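Local coordinates for protein SAM-dependent methyltransferase (Streptococcus pneumoniae, PDB 3KR9) that probably transfers a methyl group from S-adenosylmethionine to N1 of adenine 22 in tRNA, as a class I Rossmann-like methyltransferase, at residues A[33-38]-A[60-65]; A[53-58]-A[68-73]. One frame throughout, in Å; residues are numbered along the deposited sequence.

Interaction 1 (A[33-38]-A[60-65])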
loop_
_atom_site.group_PDB
_atom_site.type_symbol
_atom_site.label_atom_id
_atom_site.label_comp_id
_atom_site.label_asym_id
_atom_site.label_seq_id
_atom_site.Cartn_x
_atom_site.Cartn_y
_atom_site.Cartn_z
ATOM N N LEU A 33 3.679 -6.993 15.947
ATOM C CA LEU A 33 3.768 -8.286 15.308
ATOM C C LEU A 33 4.689 -9.254 16.044
ATOM O O LEU A 33 4.388 -10.480 16.112
ATOM C CB LEU A 33 4.173 -8.164 13.804
ATOM C CG LEU A 33 3.020 -7.599 12.918
ATOM C CD1 LEU A 33 3.441 -7.200 11.511
ATOM C CD2 LEU A 33 1.856 -8.574 12.816
ATOM N N VAL A 34 5.793 -8.753 16.614
ATOM C CA VAL A 34 6.697 -9.664 17.302
ATOM C C VAL A 34 6.069 -9.988 18.650
ATOM O O VAL A 34 6.107 -11.123 19.108
ATOM C CB VAL A 34 8.066 -9.109 17.565
ATOM C CG1 VAL A 34 8.863 -10.055 18.484
ATOM C CG2 VAL A 34 8.871 -8.835 16.212
ATOM N N GLU A 35 5.463 -8.987 19.266
ATOM C CA GLU A 35 4.936 -9.205 20.607
ATOM C C GLU A 35 3.829 -10.273 20.567
ATOM O O GLU A 35 3.736 -11.087 21.497
ATOM C CB GLU A 35 4.502 -7.889 21.275
ATOM C CG GLU A 35 5.709 -7.023 21.630
ATOM C CD GLU A 35 5.358 -5.815 22.462
ATOM O OE1 GLU A 35 4.230 -5.313 22.369
ATOM O OE2 GLU A 35 6.224 -5.392 23.221
ATOM N N ARG A 36 3.023 -10.303 19.501
ATOM C CA ARG A 36 1.935 -11.299 19.458
ATOM C C ARG A 36 2.313 -12.646 18.857
ATOM O O ARG A 36 1.486 -13.518 18.748
ATOM C CB ARG A 36 0.641 -10.748 18.824
ATOM C CG ARG A 36 0.759 -10.315 17.415
ATOM C CD ARG A 36 -0.269 -9.192 17.164
ATOM N NE ARG A 36 -0.651 -9.211 15.765
ATOM C CZ ARG A 36 -1.497 -8.376 15.162
ATOM N NH1 ARG A 36 -1.732 -8.571 13.869
ATOM N NH2 ARG A 36 -2.089 -7.366 15.824
ATOM N N GLY A 37 3.571 -12.821 18.527
ATOM C CA GLY A 37 4.114 -14.119 18.131
ATOM C C GLY A 37 3.824 -14.348 16.672
ATOM O O GLY A 37 3.885 -15.488 16.186
ATOM N N GLN A 38 3.523 -13.276 15.943
ATOM C CA GLN A 38 3.093 -13.431 14.537
ATOM C C GLN A 38 4.273 -13.526 13.554
ATOM O O GLN A 38 4.205 -14.195 12.511
ATOM C CB GLN A 38 2.067 -12.337 14.148
ATOM C CG GLN A 38 1.625 -12.439 12.696
ATOM C CD GLN A 38 0.435 -11.587 12.395
ATOM O OE1 GLN A 38 -0.322 -11.165 13.304
ATOM N NE2 GLN A 38 0.261 -11.272 11.127
ATOM N N GLU A 60 13.860 -0.499 21.774
ATOM C CA GLU A 60 14.601 -0.625 23.057
ATOM C C GLU A 60 13.645 -0.670 24.254
ATOM O O GLU A 60 13.845 -1.506 25.158
ATOM C CB GLU A 60 15.626 0.527 23.248
ATOM C CG GLU A 60 16.752 0.592 22.170
ATOM C CD GLU A 60 17.831 1.710 22.429
ATOM O OE1 GLU A 60 17.524 2.770 23.025
ATOM O OE2 GLU A 60 19.002 1.517 22.014
ATOM N N ALA A 61 12.641 0.235 24.274
ATOM C CA ALA A 61 11.628 0.283 25.365
ATOM C C ALA A 61 10.882 -1.016 25.514
ATOM O O ALA A 61 10.472 -1.404 26.619
ATOM C CB ALA A 61 10.590 1.412 25.160
ATOM N N HIS A 62 10.625 -1.645 24.378
ATOM C CA HIS A 62 9.962 -2.909 24.388
ATOM C C HIS A 62 10.878 -4.106 24.602
ATOM O O HIS A 62 10.403 -5.213 24.674
ATOM C CB HIS A 62 9.098 -3.036 23.140
ATOM C CG HIS A 62 7.813 -2.283 23.250
ATOM N ND1 HIS A 62 7.751 -0.911 23.124
ATOM C CD2 HIS A 62 6.552 -2.696 23.522
ATOM C CE1 HIS A 62 6.493 -0.514 23.255
ATOM N NE2 HIS A 62 5.750 -1.576 23.527
ATOM N N GLY A 63 12.166 -3.885 24.759
ATOM C CA GLY A 63 13.117 -4.982 24.988
ATOM C C GLY A 63 13.290 -5.909 23.776
ATOM O O GLY A 63 13.523 -7.117 23.934
ATOM N N LEU A 64 13.204 -5.373 22.565
ATOM C CA LEU A 64 13.169 -6.245 21.364
ATOM C C LEU A 64 14.342 -5.999 20.425
ATOM O O LEU A 64 14.272 -6.314 19.216
ATOM C CB LEU A 64 11.842 -6.034 20.603
ATOM C CG LEU A 64 10.635 -6.550 21.387
ATOM C CD1 LEU A 64 9.286 -6.174 20.711
ATOM C CD2 LEU A 64 10.794 -8.101 21.672
ATOM N N LYS A 65 15.432 -5.462 20.965
ATOM C CA LYS A 65 16.620 -5.225 20.154
ATOM C C LYS A 65 17.136 -6.514 19.509
ATOM O O LYS A 65 17.783 -6.464 18.463
ATOM C CB LYS A 65 17.737 -4.547 20.966
ATOM C CG LYS A 65 17.191 -3.379 21.826
ATOM C CD LYS A 65 18.261 -2.832 22.799
ATOM C CE LYS A 65 17.668 -2.506 24.193
ATOM N NZ LYS A 65 18.661 -2.887 25.278
#
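V34 and L64 bring the two backbones closest, their CA atoms 8.4 Å apart, a spacing that leaves the contact to side chains. Each segment takes in the last residues of a helix and the turn that follows, and both helices close with a Schellman motif. G37 and G63 are the first residues to leave helical geometry, and their positive phi is one that glycine accepts readily. In 33-38 the termination is marked by Q38 N bonding to L33 O and G37 N to V34 O.

Between the segments the firm evidence is apolar. L64 reaches over with both methyls: CD1 lies 3.8 Å from E35 CG, while CD2 meets V34 CG1 at 4.2 Å. E35 sets its CG beside the backbone N (chi1 -70°) and runs extended from there, which carries its aliphatic part across L64 at about a right angle. The contact thus joins the C-terminal end of helix 28-35 to the turn after helix 49-61 in the Rossmann-like fold, and I31 of the former also packs against both L64 and H62. The position of the E35 carboxylate beside the H62 ring is doubtful, because the modelled approach is too short. H62 ND1 bonds to N58 O, one turn back. Within 33-38, R36 grips Q38 OE1 side-on through NE (3.2 Å) and NH1 (3.0 Å), both nitrogens coming from one face of the amide.

Interaction 2 (A[53-58]-A[68-73])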
loop_
_atom_site.group_PDB
_atom_site.type_symbol
_atom_site.label_atom_id
_atom_site.label_comp_id
_atom_site.label_asym_id
_atom_site.label_seq_id
_atom_site.Cartn_x
_atom_site.Cartn_y
_atom_site.Cartn_z
ATOM N N GLN A 53 15.311 7.696 15.142
ATOM C CA GLN A 53 15.554 7.651 16.590
ATOM C C GLN A 53 14.308 7.179 17.370
ATOM O O GLN A 53 14.437 6.465 18.368
ATOM C CB GLN A 53 15.963 9.034 17.120
ATOM C CG GLN A 53 17.414 9.385 16.766
ATOM C CD GLN A 53 18.406 8.466 17.475
ATOM O OE1 GLN A 53 18.138 7.962 18.558
ATOM N NE2 GLN A 53 19.562 8.273 16.875
ATOM N N SER A 54 13.112 7.606 16.941
ATOM C CA SER A 54 11.896 7.156 17.633
ATOM C C SER A 54 11.741 5.623 17.498
ATOM O O SER A 54 11.424 4.924 18.483
ATOM C CB SER A 54 10.646 7.884 17.106
ATOM O OG SER A 54 9.421 7.241 17.542
ATOM N N ALA A 55 12.014 5.098 16.296
ATOM C CA ALA A 55 11.885 3.648 16.085
ATOM C C ALA A 55 12.922 2.939 16.957
ATOM O O ALA A 55 12.589 1.924 17.576
ATOM C CB ALA A 55 12.103 3.278 14.603
ATOM N N VAL A 56 14.163 3.469 17.006
ATOM C CA VAL A 56 15.186 2.827 17.871
ATOM C C VAL A 56 14.692 2.778 19.347
ATOM O O VAL A 56 14.755 1.724 20.016
ATOM C CB VAL A 56 16.572 3.509 17.809
ATOM C CG1 VAL A 56 17.580 2.907 18.849
ATOM C CG2 VAL A 56 17.210 3.359 16.371
ATOM N N LYS A 57 14.175 3.903 19.833
ATOM C CA LYS A 57 13.829 3.985 21.271
ATOM C C LYS A 57 12.620 3.098 21.631
ATOM O O LYS A 57 12.575 2.494 22.705
ATOM C CB LYS A 57 13.539 5.434 21.662
ATOM C CG LYS A 57 14.762 6.466 21.577
ATOM C CD LYS A 57 15.968 6.053 22.451
ATOM C CE LYS A 57 17.206 7.054 22.372
ATOM N NZ LYS A 57 16.853 8.518 22.348
ATOM N N ASN A 58 11.595 3.105 20.779
ATOM C CA ASN A 58 10.464 2.216 20.976
ATOM C C ASN A 58 10.874 0.764 20.997
ATOM O O ASN A 58 10.349 -0.010 21.805
ATOM C CB ASN A 58 9.307 2.493 19.991
ATOM C CG ASN A 58 8.641 3.851 20.275
ATOM O OD1 ASN A 58 8.843 4.817 19.546
ATOM N ND2 ASN A 58 7.879 3.933 21.361
ATOM N N ILE A 68 14.164 -6.937 16.484
ATOM C CA ILE A 68 13.903 -5.865 15.524
ATOM C C ILE A 68 15.103 -4.948 15.370
ATOM O O ILE A 68 15.521 -4.265 16.340
ATOM C CB ILE A 68 12.655 -5.049 15.937
ATOM C CG1 ILE A 68 11.468 -5.987 16.174
ATOM C CG2 ILE A 68 12.327 -3.896 14.935
ATOM C CD1 ILE A 68 10.237 -5.239 16.752
ATOM N N GLN A 69 15.666 -4.950 14.149
ATOM C CA GLN A 69 16.725 -4.004 13.773
ATOM C C GLN A 69 16.103 -2.787 13.176
ATOM O O GLN A 69 15.092 -2.884 12.417
ATOM C CB GLN A 69 17.695 -4.615 12.752
ATOM C CG GLN A 69 18.501 -5.795 13.301
ATOM C CD GLN A 69 19.161 -6.547 12.171
ATOM O OE1 GLN A 69 20.227 -6.139 11.668
ATOM N NE2 GLN A 69 18.496 -7.583 11.702
ATOM N N VAL A 70 16.705 -1.634 13.488
ATOM C CA VAL A 70 16.267 -0.351 12.949
ATOM C C VAL A 70 17.441 0.198 12.129
ATOM O O VAL A 70 18.583 0.247 12.617
ATOM C CB VAL A 70 15.886 0.681 14.037
ATOM C CG1 VAL A 70 15.238 1.956 13.369
ATOM C CG2 VAL A 70 14.950 0.046 15.073
ATOM N N ARG A 71 17.172 0.531 10.876
ATOM C CA ARG A 71 18.236 0.943 9.984
ATOM C C ARG A 71 17.882 2.259 9.331
ATOM O O ARG A 71 16.691 2.486 8.961
ATOM C CB ARG A 71 18.460 -0.145 8.927
ATOM C CG ARG A 71 18.981 -1.446 9.491
ATOM C CD ARG A 71 19.043 -2.515 8.408
ATOM N NE ARG A 71 19.670 -3.741 8.902
ATOM C CZ ARG A 71 19.720 -4.868 8.193
ATOM N NH1 ARG A 71 19.217 -4.880 6.964
ATOM N NH2 ARG A 71 20.299 -5.964 8.679
ATOM N N LEU A 72 18.906 3.131 9.213
ATOM C CA LEU A 72 18.770 4.423 8.629
ATOM C C LEU A 72 19.155 4.271 7.150
ATOM O O LEU A 72 20.316 4.038 6.868
ATOM C CB LEU A 72 19.802 5.361 9.312
ATOM C CG LEU A 72 19.816 6.726 8.675
ATOM C CD1 LEU A 72 18.436 7.405 8.963
ATOM C CD2 LEU A 72 21.042 7.542 9.226
ATOM N N ALA A 73 18.186 4.357 6.236
ATOM C CA ALA A 73 18.436 4.074 4.810
ATOM C C ALA A 73 17.171 4.349 4.060
ATOM O O ALA A 73 16.056 4.313 4.641
ATOM C CB ALA A 73 18.877 2.631 4.582
#
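V70 meets A55 and V56 through a valine rotamer that sends CG1 anti to the backbone N (chi1 -172°) and leaves CG2 beside that nitrogen, which turns one methyl to their side chains and the other to their backbone. V56 has nearly the same torsion (chi1 174°), and here it is CG2, lying beside the backbone N, that does the touching.

The distances show how the three residues fit. V70 CG1 lies 3.6 Å from A55 CB and 3.9 Å from V56 CG2, placing one methyl against both helix residues. V56 CG2 also approaches V70 CB at 3.8 Å, and the two valine side chains cross obliquely. The other V70 methyl faces backbone: CG2 is 3.9 Å from A55 O and 4.0 Å from V56 CA. This close seating agrees with the 6.0 Å between the CA atoms of V56 and V70, a short spacing consistent with the small side chain of A55. The interface between the two segments is therefore van der Waals packing.

R71, next along the strand, points its CB away from the helix. Its NH2 bonds to Q69 OE1 at 3.0 Å, approaching from above the amide plane (43° out of it), and its NH1 forms a salt bridge with D83.

Strand 39-46, helix 49-61 and strand 68-72 form a beta-alpha-beta unit, and this contact lays the helix of that crossover on its second strand. Strand 68-72 is outermost in the sheet of this chain and pairs in parallel with strand 39-46; Y52, one turn earlier in helix 49-61, also touches V70, while A55 reaches E46 at the end of the neighbouring strand.

Overall arrangement
The centres of the two contacts lie 13 Å apart, on the same side of the chain's centre. Their segments alternate along the chain, in the order 33-38, 53-58, 60-65, 68-73, and helix 49-61 serves both: its middle packs on strand 68-72 in interaction 2, and its C-terminal end with the following turn meets the end of helix 28-35 in interaction 1. The two also touch directly, V34 CG2 lying 3.9 Å from I68 CG1. Together they join helix 28-35, helix 49-61 and strand 68-72, at the 68-72 edge of the sheet of the Rossmann-like methyltransferase fold, with strand 39-46 between the two helices in the chain.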